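Local coordinates for protein cyclic nucleotide-gated potassium channel mll3241 (Mesorhizobium loti, PDB 4MUV) that forms a potassium channel activated by cAMP, of which this chain is the cytoplasmic cyclic nucleotide-binding domain, at residues A[8-13]-A[34-39]; A[38-43]-A[105-110]; A[20-25]-A[59-64]. The protein carries 3 engineered substitutions. All blocks are in the same frame, centred on the assembly; numbering follows the deposited sequence. Where two conformers were deposited one is given.

Interaction 1 joins residues 8-13 to the end of helix 28-37, interaction 2 pairs strands 39-43 and 104-110 within the β roll, and interaction 3 packs loop 20-25 on strand 58-64. The ranges follow in the order 8-13, 20-25, 34-39, 38-43, 59-64 and 105-110, and interactions 1 and 2 share Leu38 and Arg39 where helix 28-37 gives way to strand 39-43. Their centres lie about 8 Å apart, and that of interaction 3 about 10 Å from interaction 2 and 13 Å from interaction 1. Interactions 2 and 3 share one antiparallel sheet, strand 104-110 lying between 39-43 and 58-64. Salt bridges Asp9-Arg41 and Arg12-Glu64 tie residues 8-13 to both, linking helices to the nucleotide-holding roll.

Interaction 1: residues A[8-13]-A[34-39]; sequences GDFVRN and IVRALR. With NA (sodium ion), chain D.
Asn13 reaches across to residues 34-39 with its amide nitrogen, and ND2 donates to two backbone carbonyls there. The bond to Val35 O (3.1 Å) lies close to the plane of the amide and nearly along the C=O axis, whereas Leu38 O (2.8 Å) is approached from above its carbonyl plane. A weak third bond runs back to Asp9 O. With CG beside the backbone N (chi1 -72°), the amide is brought to the last turn of helix 28-37, and CB rests on Val35 CG1 at 3.6 Å. Asparagine suits the place: it is short and carries a donor for two backbone carbonyls at and just past the helix end.

Phe10 has CG anti to the backbone N (chi1 -174°), which lays CE1 near Arg36 CA (3.8 Å), with Val35 O at the ring's edge. Asp9 and Arg39 run side by side in the same direction, their flat groups 13° apart, and Asp9 OD2 sits 3.5 Å from Arg39 CD. OD2 also binds the sodium ion, which holds a water too, while OD1 forms a salt bridge with Arg41. The arrangement is that of a helix C-terminal end met by a side-chain amide, here from Asn13 at the start of helix 13-17.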
loop_
_atom_site.group_PDB
_atom_site.type_symbol
_atom_site.label_atom_id
_atom_site.label_comp_id
_atom_site.label_asym_id
_atom_site.label_seq_id
_atom_site.Cartn_x
_atom_site.Cartn_y
_atom_site.Cartn_z
ATOM N N GLY A 8 -18.409 5.796 2.437
ATOM C CA GLY A 8 -17.815 4.561 2.909
ATOM C C GLY A 8 -16.316 4.492 2.683
ATOM O O GLY A 8 -15.610 3.942 3.506
ATOM N N ASP A 9 -15.849 5.023 1.560
ATOM C CA ASP A 9 -14.429 4.981 1.202
ATOM C C ASP A 9 -13.578 5.884 2.072
ATOM O O ASP A 9 -12.373 5.657 2.173
ATOM C CB ASP A 9 -14.241 5.377 -0.262
ATOM C CG ASP A 9 -14.567 4.263 -1.231
ATOM O OD1 ASP A 9 -14.782 3.100 -0.807
ATOM O OD2 ASP A 9 -14.572 4.556 -2.458
ATOM N N PHE A 10 -14.185 6.885 2.719
ATOM C CA PHE A 10 -13.469 7.926 3.468
ATOM C C PHE A 10 -13.636 7.877 4.973
ATOM O O PHE A 10 -12.767 8.364 5.684
ATOM C CB PHE A 10 -13.896 9.313 2.973
ATOM C CG PHE A 10 -13.109 10.438 3.585
ATOM C CD1 PHE A 10 -11.828 10.708 3.164
ATOM C CD2 PHE A 10 -13.653 11.215 4.596
ATOM C CE1 PHE A 10 -11.104 11.750 3.733
ATOM C CE2 PHE A 10 -12.933 12.241 5.176
ATOM C CZ PHE A 10 -11.666 12.520 4.738
ATOM N N VAL A 11 -14.756 7.343 5.454
ATOM C CA VAL A 11 -15.180 7.535 6.846
ATOM C C VAL A 11 -14.138 7.140 7.924
ATOM O O VAL A 11 -14.118 7.714 9.010
ATOM C CB VAL A 11 -16.517 6.753 7.092
ATOM C CG1 VAL A 11 -16.346 5.238 6.987
ATOM C CG2 VAL A 11 -17.122 7.091 8.417
ATOM N N ARG A 12 -13.295 6.163 7.607
ATOM C CA ARG A 12 -12.272 5.631 8.508
ATOM C C ARG A 12 -10.888 6.215 8.222
ATOM O O ARG A 12 -9.942 6.010 8.996
ATOM C CB ARG A 12 -12.140 4.092 8.339
ATOM C CG ARG A 12 -13.457 3.279 8.303
ATOM C CD ARG A 12 -13.145 1.787 8.081
ATOM N NE ARG A 12 -12.239 1.326 9.125
ATOM C CZ ARG A 12 -11.481 0.221 9.115
ATOM N NH1 ARG A 12 -11.430 -0.595 8.056
ATOM N NH2 ARG A 12 -10.734 -0.054 10.184
ATOM N N ASN A 13 -10.721 6.926 7.117
ATOM C CA ASN A 13 -9.372 7.132 6.598
ATOM C C ASN A 13 -8.484 7.970 7.489
ATOM O O ASN A 13 -7.331 7.620 7.711
ATOM C CB ASN A 13 -9.409 7.793 5.241
ATOM C CG ASN A 13 -9.884 6.901 4.154
ATOM O OD1 ASN A 13 -10.295 5.783 4.388
ATOM N ND2 ASN A 13 -9.852 7.409 2.932
ATOM N N ILE A 34 -3.981 13.288 -0.153
ATOM C CA ILE A 34 -3.802 11.857 -0.292
ATOM C C ILE A 34 -4.849 11.097 0.511
ATOM O O ILE A 34 -5.415 10.120 0.019
ATOM C CB ILE A 34 -2.381 11.480 0.066
ATOM C CG1 ILE A 34 -1.420 12.043 -0.996
ATOM C CG2 ILE A 34 -2.240 9.969 0.200
ATOM C CD1 ILE A 34 -1.565 11.402 -2.423
ATOM N N VAL A 35 -5.152 11.553 1.714
ATOM C CA VAL A 35 -6.137 10.854 2.529
ATOM C C VAL A 35 -7.527 10.841 1.888
ATOM O O VAL A 35 -8.239 9.850 1.969
ATOM C CB VAL A 35 -6.142 11.361 3.968
ATOM C CG1 VAL A 35 -7.224 10.640 4.774
ATOM C CG2 VAL A 35 -4.804 11.073 4.604
ATOM N N ARG A 36 -7.892 11.914 1.200
ATOM C CA ARG A 36 -9.150 11.947 0.475
ATOM C C ARG A 36 -9.186 10.920 -0.660
ATOM O O ARG A 36 -10.262 10.459 -1.045
ATOM C CB ARG A 36 -9.403 13.337 -0.105
ATOM C CG ARG A 36 -9.645 14.412 0.892
ATOM C CD ARG A 36 -10.122 15.675 0.166
ATOM N NE ARG A 36 -9.921 16.896 0.947
ATOM C CZ ARG A 36 -10.645 17.238 2.013
ATOM N NH1 ARG A 36 -11.637 16.459 2.425
ATOM N NH2 ARG A 36 -10.393 18.378 2.657
ATOM N N ALA A 37 -8.024 10.595 -1.213
ATOM C CA ALA A 37 -7.939 9.675 -2.334
ATOM C C ALA A 37 -7.836 8.231 -1.895
ATOM O O ALA A 37 -8.150 7.317 -2.663
ATOM C CB ALA A 37 -6.757 10.033 -3.188
ATOM N N LEU A 38 -7.383 7.998 -0.667
ATOM C CA LEU A 38 -7.241 6.650 -0.152
ATOM C C LEU A 38 -8.603 6.022 0.028
ATOM O O LEU A 38 -9.594 6.726 0.199
ATOM C CB LEU A 38 -6.531 6.643 1.197
ATOM C CG LEU A 38 -5.055 7.002 1.185
ATOM C CD1 LEU A 38 -4.546 7.228 2.601
ATOM C CD2 LEU A 38 -4.252 5.933 0.501
ATOM N N ARG A 39 -8.648 4.698 0.020
ATOM C CA ARG A 39 -9.868 3.971 0.312
ATOM C C ARG A 39 -9.560 2.914 1.359
ATOM O O ARG A 39 -8.731 2.057 1.145
ATOM C CB ARG A 39 -10.448 3.360 -0.965
ATOM C CG ARG A 39 -10.777 4.381 -2.059
ATOM C CD ARG A 39 -11.271 3.704 -3.325
ATOM N NE ARG A 39 -11.429 4.646 -4.424
ATOM C CZ ARG A 39 -11.849 4.289 -5.636
ATOM N NH1 ARG A 39 -12.154 3.014 -5.891
ATOM N NH2 ARG A 39 -11.969 5.201 -6.592
HETATM NA NA NA D . -14.905 2.617 -4.334
HETATM O O HOH W 1 -15.808 3.399 -6.868
#

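Interaction 2: residues A[38-43]-A[105-110]; sequences LRARTV and SLLSLH
Ser105 OG is gripped by several groups: Thr42 OG1 donates to it across the strands at 3.2 Å, Glu64 of the adjoining strand hydrogen-bonds it, and Arg12 adds a weak bond. Two small hydroxyl residues suit this non-hydrogen-bonded pair, where side chains face each other closely. Alternating with such pairs, Arg39-Ser108 and Arg41-Leu106 are hydrogen-bonded pairs; Leu106 N to Arg41 O measures 2.8 Å.

On the face carrying Ala40 and Leu107, the methyl of Ala40 meets Leu107 CD2 at 3.8 Å. Leu38 spreads its two branches: CD1 lies against Leu107 CD1, and CD2 against both CB and CD1 of Leu109, each at 3.7 Å. At the end of strand 104-110, His110 NE2 stands over one face of the Arg39 guanidinium, offset toward its rim and 3.5 Å from NH1; with the planes 44° apart, this is packing rather than a hydrogen bond. Arg41 instead, turned back at chi2 (-71°), brings its NH1 to Ala40 O, at 2.8 Å. His110 occupies the N-cap position of helix 111-120. The pairing of strands 39-43 and 104-110 is an antiparallel ladder of the β roll characteristic of cyclic nucleotide-binding domains.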
loop_
_atom_site.group_PDB
_atom_site.type_symbol
_atom_site.label_atom_id
_atom_site.label_comp_id
_atom_site.label_asym_id
_atom_site.label_seq_id
_atom_site.Cartn_x
_atom_site.Cartn_y
_atom_site.Cartn_z
ATOM N N LEU A 38 -7.383 7.998 -0.667
ATOM C CA LEU A 38 -7.241 6.650 -0.152
ATOM C C LEU A 38 -8.603 6.022 0.028
ATOM O O LEU A 38 -9.594 6.726 0.199
ATOM C CB LEU A 38 -6.531 6.643 1.197
ATOM C CG LEU A 38 -5.055 7.002 1.185
ATOM C CD1 LEU A 38 -4.546 7.228 2.601
ATOM C CD2 LEU A 38 -4.252 5.933 0.501
ATOM N N ARG A 39 -8.648 4.698 0.020
ATOM C CA ARG A 39 -9.868 3.971 0.312
ATOM C C ARG A 39 -9.560 2.914 1.359
ATOM O O ARG A 39 -8.731 2.057 1.145
ATOM C CB ARG A 39 -10.448 3.360 -0.965
ATOM C CG ARG A 39 -10.777 4.381 -2.059
ATOM C CD ARG A 39 -11.271 3.704 -3.325
ATOM N NE ARG A 39 -11.429 4.646 -4.424
ATOM C CZ ARG A 39 -11.849 4.289 -5.636
ATOM N NH1 ARG A 39 -12.154 3.014 -5.891
ATOM N NH2 ARG A 39 -11.969 5.201 -6.592
ATOM N N ALA A 40 -10.230 2.961 2.510
ATOM C CA ALA A 40 -9.975 1.970 3.542
ATOM C C ALA A 40 -10.726 0.684 3.227
ATOM O O ALA A 40 -11.891 0.711 2.837
ATOM C CB ALA A 40 -10.348 2.505 4.925
ATOM N N ARG A 41 -10.040 -0.435 3.420
ATOM C CA ARG A 41 -10.559 -1.758 3.126
ATOM C C ARG A 41 -10.143 -2.725 4.210
ATOM O O ARG A 41 -9.004 -2.728 4.610
ATOM C CB ARG A 41 -9.959 -2.272 1.810
ATOM C CG ARG A 41 -10.221 -1.378 0.601
ATOM C CD ARG A 41 -11.683 -1.500 0.259
ATOM N NE ARG A 41 -12.147 -0.730 -0.907
ATOM C CZ ARG A 41 -12.824 0.420 -0.860
ATOM N NH1 ARG A 41 -13.066 1.033 0.291
ATOM N NH2 ARG A 41 -13.289 0.958 -1.996
ATOM N N THR A 42 -11.056 -3.582 4.639
ATOM C CA THR A 42 -10.719 -4.691 5.506
ATOM C C THR A 42 -10.812 -5.994 4.721
ATOM O O THR A 42 -11.765 -6.223 3.966
ATOM C CB THR A 42 -11.613 -4.707 6.750
ATOM O OG1 THR A 42 -11.388 -3.516 7.507
ATOM C CG2 THR A 42 -11.308 -5.892 7.645
ATOM N N VAL A 43 -9.793 -6.828 4.872
ATOM C CA VAL A 43 -9.670 -8.096 4.154
ATOM C C VAL A 43 -9.642 -9.255 5.149
ATOM O O VAL A 43 -8.874 -9.215 6.100
ATOM C CB VAL A 43 -8.387 -8.100 3.271
ATOM C CG1 VAL A 43 -8.240 -9.415 2.523
ATOM C CG2 VAL A 43 -8.422 -6.951 2.291
ATOM N N SER A 105 -6.715 -4.393 8.030
ATOM C CA SER A 105 -7.194 -3.124 7.479
ATOM C C SER A 105 -6.081 -2.486 6.711
ATOM O O SER A 105 -4.933 -2.392 7.181
ATOM C CB SER A 105 -7.690 -2.125 8.541
ATOM O OG SER A 105 -8.828 -2.658 9.151
ATOM N N LEU A 106 -6.450 -2.038 5.521
ATOM C CA LEU A 106 -5.552 -1.435 4.558
ATOM C C LEU A 106 -6.094 -0.088 4.132
ATOM O O LEU A 106 -7.298 0.105 4.064
ATOM C CB LEU A 106 -5.495 -2.309 3.298
ATOM C CG LEU A 106 -5.169 -3.773 3.451
ATOM C CD1 LEU A 106 -5.319 -4.527 2.141
ATOM C CD2 LEU A 106 -3.774 -3.941 3.992
ATOM N N LEU A 107 -5.194 0.820 3.797
ATOM C CA LEU A 107 -5.528 2.019 3.029
ATOM C C LEU A 107 -4.992 1.799 1.612
ATOM O O LEU A 107 -3.789 1.652 1.408
ATOM C CB LEU A 107 -4.932 3.278 3.669
ATOM C CG LEU A 107 -5.481 3.614 5.055
ATOM C CD1 LEU A 107 -4.655 4.694 5.706
ATOM C CD2 LEU A 107 -6.921 4.070 4.954
ATOM N N SER A 108 -5.909 1.765 0.646
ATOM C CA SER A 108 -5.594 1.535 -0.764
ATOM C C SER A 108 -5.367 2.843 -1.488
ATOM O O SER A 108 -6.185 3.751 -1.363
ATOM C CB SER A 108 -6.755 0.782 -1.429
ATOM O OG SER A 108 -6.515 0.538 -2.800
ATOM N N LEU A 109 -4.287 2.909 -2.245
ATOM C CA LEU A 109 -3.915 4.084 -3.007
ATOM C C LEU A 109 -3.829 3.694 -4.472
ATOM O O LEU A 109 -2.999 2.867 -4.858
ATOM C CB LEU A 109 -2.551 4.575 -2.538
ATOM C CG LEU A 109 -2.019 5.841 -3.200
ATOM C CD1 LEU A 109 -2.885 7.021 -2.791
ATOM C CD2 LEU A 109 -0.563 6.094 -2.817
ATOM N N HIS A 110 -4.709 4.263 -5.288
ATOM C CA HIS A 110 -4.718 3.952 -6.705
ATOM C C HIS A 110 -3.510 4.566 -7.405
ATOM O O HIS A 110 -2.934 5.548 -6.957
ATOM C CB HIS A 110 -6.012 4.428 -7.332
ATOM C CG HIS A 110 -7.176 3.525 -7.072
ATOM N ND1 HIS A 110 -7.431 2.948 -5.842
ATOM C CD2 HIS A 110 -8.166 3.109 -7.891
ATOM C CE1 HIS A 110 -8.532 2.223 -5.916
ATOM N NE2 HIS A 110 -8.993 2.299 -7.150
#

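Interaction 3: residues A[20-25]-A[59-64]; sequences VPLFQK and MFFVVE
Phe23 and Phe61 meet edge to face: the edge of Phe23 leads with CZ onto one face of the Phe61 ring, their planes inclined at 52° and their centroids 4.8 Å apart. The approach is off-centre, toward the rim, so that Phe23 CZ lies 3.4 Å from Phe61 CZ, a tight fit. At Phe61, chi1 (-61°, CG anti to the carbonyl carbon) sends the ring off the strand toward residues 20-25, and chi2 of 86° turns its face to Phe23.

Two aliphatic side chains complete the grip on Phe61. Leu22 comes to the ring's edge, its CD2 near the ring plane and 4.0 Å from CE2, while Val20 CG1 touches Phe61 CD2 at 3.8 Å. The same CG1 methyl also lies over one face of Phe23, so a single branch fills the angle between the two rings. Its sister CG2 points to the strand and meets Val63 CG1 at 3.6 Å. A branched valine suits this place, since each methyl serves a different neighbour. Replacing Phe61 by an alanine would probably open a gap between Val20, Leu22 and Phe23 and leave the edge of Phe23 without its aromatic face.

The contact is buried and wholly apolar, and packs the loop between helices 13-17 and 28-37 against strand 58-64. Val63 belongs to a classic β bulge, with Glu64, opposite Ser105 of strand 104-110, and its side chain also packs on Leu107. Leu22 rests on Ile127 and Phe128 of helix 122-139 and on Phe82 of strand 82-83, while Phe23 packs on Val17 of helix 13-17.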
loop_
_atom_site.group_PDB
_atom_site.type_symbol
_atom_site.label_atom_id
_atom_site.label_comp_id
_atom_site.label_asym_id
_atom_site.label_seq_id
_atom_site.Cartn_x
_atom_site.Cartn_y
_atom_site.Cartn_z
ATOM N N VAL A 20 0.484 5.372 9.752
ATOM C CA VAL A 20 1.390 5.284 8.595
ATOM C C VAL A 20 2.557 6.246 8.762
ATOM O O VAL A 20 2.439 7.408 8.413
ATOM C CB VAL A 20 0.651 5.600 7.266
ATOM C CG1 VAL A 20 1.597 5.426 6.056
ATOM C CG2 VAL A 20 -0.552 4.690 7.109
ATOM N N PRO A 21 3.705 5.742 9.248
ATOM C CA PRO A 21 4.832 6.641 9.495
ATOM C C PRO A 21 5.285 7.390 8.263
ATOM O O PRO A 21 5.731 8.529 8.374
ATOM C CB PRO A 21 5.943 5.692 9.943
ATOM C CG PRO A 21 5.241 4.551 10.527
ATOM C CD PRO A 21 4.015 4.370 9.688
ATOM N N LEU A 22 5.174 6.762 7.105
ATOM C CA LEU A 22 5.611 7.390 5.875
ATOM C C LEU A 22 4.998 8.772 5.701
ATOM O O LEU A 22 5.641 9.677 5.176
ATOM C CB LEU A 22 5.259 6.514 4.666
ATOM C CG LEU A 22 5.852 6.940 3.328
ATOM C CD1 LEU A 22 7.387 6.833 3.366
ATOM C CD2 LEU A 22 5.296 6.055 2.213
ATOM N N PHE A 23 3.759 8.928 6.156
ATOM C CA PHE A 23 3.006 10.153 5.879
ATOM C C PHE A 23 3.187 11.221 6.939
ATOM O O PHE A 23 2.713 12.331 6.760
ATOM C CB PHE A 23 1.526 9.843 5.708
ATOM C CG PHE A 23 1.199 9.001 4.477
ATOM C CD1 PHE A 23 2.055 8.953 3.384
ATOM C CD2 PHE A 23 0.035 8.269 4.434
ATOM C CE1 PHE A 23 1.758 8.181 2.256
ATOM C CE2 PHE A 23 -0.287 7.484 3.326
ATOM C CZ PHE A 23 0.579 7.438 2.227
ATOM N N GLN A 24 3.858 10.891 8.037
ATOM C CA GLN A 24 4.307 11.906 8.979
ATOM C C GLN A 24 5.301 12.745 8.147
ATOM O O GLN A 24 5.539 13.903 8.410
ATOM C CB GLN A 24 5.019 11.244 10.163
ATOM C CG GLN A 24 4.676 11.737 11.540
ATOM C CD GLN A 24 5.501 11.048 12.610
ATOM O OE1 GLN A 24 6.648 10.644 12.376
ATOM N NE2 GLN A 24 4.917 10.890 13.786
ATOM N N LYS A 25 5.864 12.136 7.110
ATOM C CA LYS A 25 6.829 12.824 6.266
ATOM C C LYS A 25 6.241 13.899 5.328
ATOM O O LYS A 25 6.996 14.486 4.546
ATOM C CB LYS A 25 7.669 11.808 5.487
ATOM C CG LYS A 25 8.528 10.959 6.409
ATOM C CD LYS A 25 9.181 9.808 5.670
ATOM C CE LYS A 25 9.903 8.883 6.633
ATOM N NZ LYS A 25 10.100 7.529 6.051
ATOM N N MET A 59 -1.599 0.412 -4.617
ATOM C CA MET A 59 -0.787 -0.138 -3.532
ATOM C C MET A 59 -1.539 0.049 -2.225
ATOM O O MET A 59 -2.632 0.634 -2.202
ATOM C CB MET A 59 0.616 0.466 -3.473
ATOM C CG MET A 59 0.631 1.924 -3.095
ATOM S SD MET A 59 2.264 2.540 -2.648
ATOM C CE MET A 59 2.540 1.643 -1.126
ATOM N N PHE A 60 -0.969 -0.481 -1.150
ATOM C CA PHE A 60 -1.692 -0.648 0.101
ATOM C C PHE A 60 -0.792 -0.316 1.283
ATOM O O PHE A 60 0.382 -0.720 1.324
ATOM C CB PHE A 60 -2.151 -2.082 0.262
ATOM C CG PHE A 60 -3.001 -2.586 -0.869
ATOM C CD1 PHE A 60 -4.375 -2.441 -0.827
ATOM C CD2 PHE A 60 -2.430 -3.235 -1.940
ATOM C CE1 PHE A 60 -5.174 -2.910 -1.849
ATOM C CE2 PHE A 60 -3.223 -3.714 -2.979
ATOM C CZ PHE A 60 -4.596 -3.549 -2.929
ATOM N N PHE A 61 -1.352 0.408 2.257
ATOM C CA PHE A 61 -0.707 0.701 3.538
ATOM C C PHE A 61 -1.410 -0.116 4.596
ATOM O O PHE A 61 -2.619 -0.037 4.758
ATOM C CB PHE A 61 -0.795 2.195 3.834
ATOM C CG PHE A 61 -0.106 3.004 2.794
ATOM C CD1 PHE A 61 -0.767 3.381 1.646
ATOM C CD2 PHE A 61 1.234 3.325 2.929
ATOM C CE1 PHE A 61 -0.112 4.083 0.671
ATOM C CE2 PHE A 61 1.896 4.012 1.936
ATOM C CZ PHE A 61 1.218 4.396 0.808
ATOM N N VAL A 62 -0.644 -0.932 5.325
ATOM C CA VAL A 62 -1.231 -1.751 6.390
ATOM C C VAL A 62 -1.446 -0.882 7.622
ATOM O O VAL A 62 -0.526 -0.196 8.078
ATOM C CB VAL A 62 -0.322 -2.934 6.771
ATOM C CG1 VAL A 62 -0.956 -3.783 7.840
ATOM C CG2 VAL A 62 -0.008 -3.786 5.549
ATOM N N VAL A 63 -2.665 -0.886 8.163
ATOM C CA VAL A 63 -2.970 -0.026 9.298
ATOM C C VAL A 63 -3.492 -0.762 10.518
ATOM O O VAL A 63 -3.418 -0.195 11.595
ATOM C CB VAL A 63 -3.852 1.207 8.868
ATOM C CG1 VAL A 63 -3.038 2.191 8.015
ATOM C CG2 VAL A 63 -5.082 0.799 8.125
ATOM N N GLU A 64 -3.994 -1.988 10.353
ATOM C CA GLU A 64 -4.402 -2.862 11.467
ATOM C C GLU A 64 -4.222 -4.297 10.993
ATOM O O GLU A 64 -4.534 -4.603 9.843
ATOM C CB GLU A 64 -5.885 -2.674 11.857
ATOM C CG GLU A 64 -6.333 -1.244 12.193
ATOM C CD GLU A 64 -7.824 -1.130 12.475
ATOM O OE1 GLU A 64 -8.644 -1.797 11.797
ATOM O OE2 GLU A 64 -8.188 -0.347 13.358
#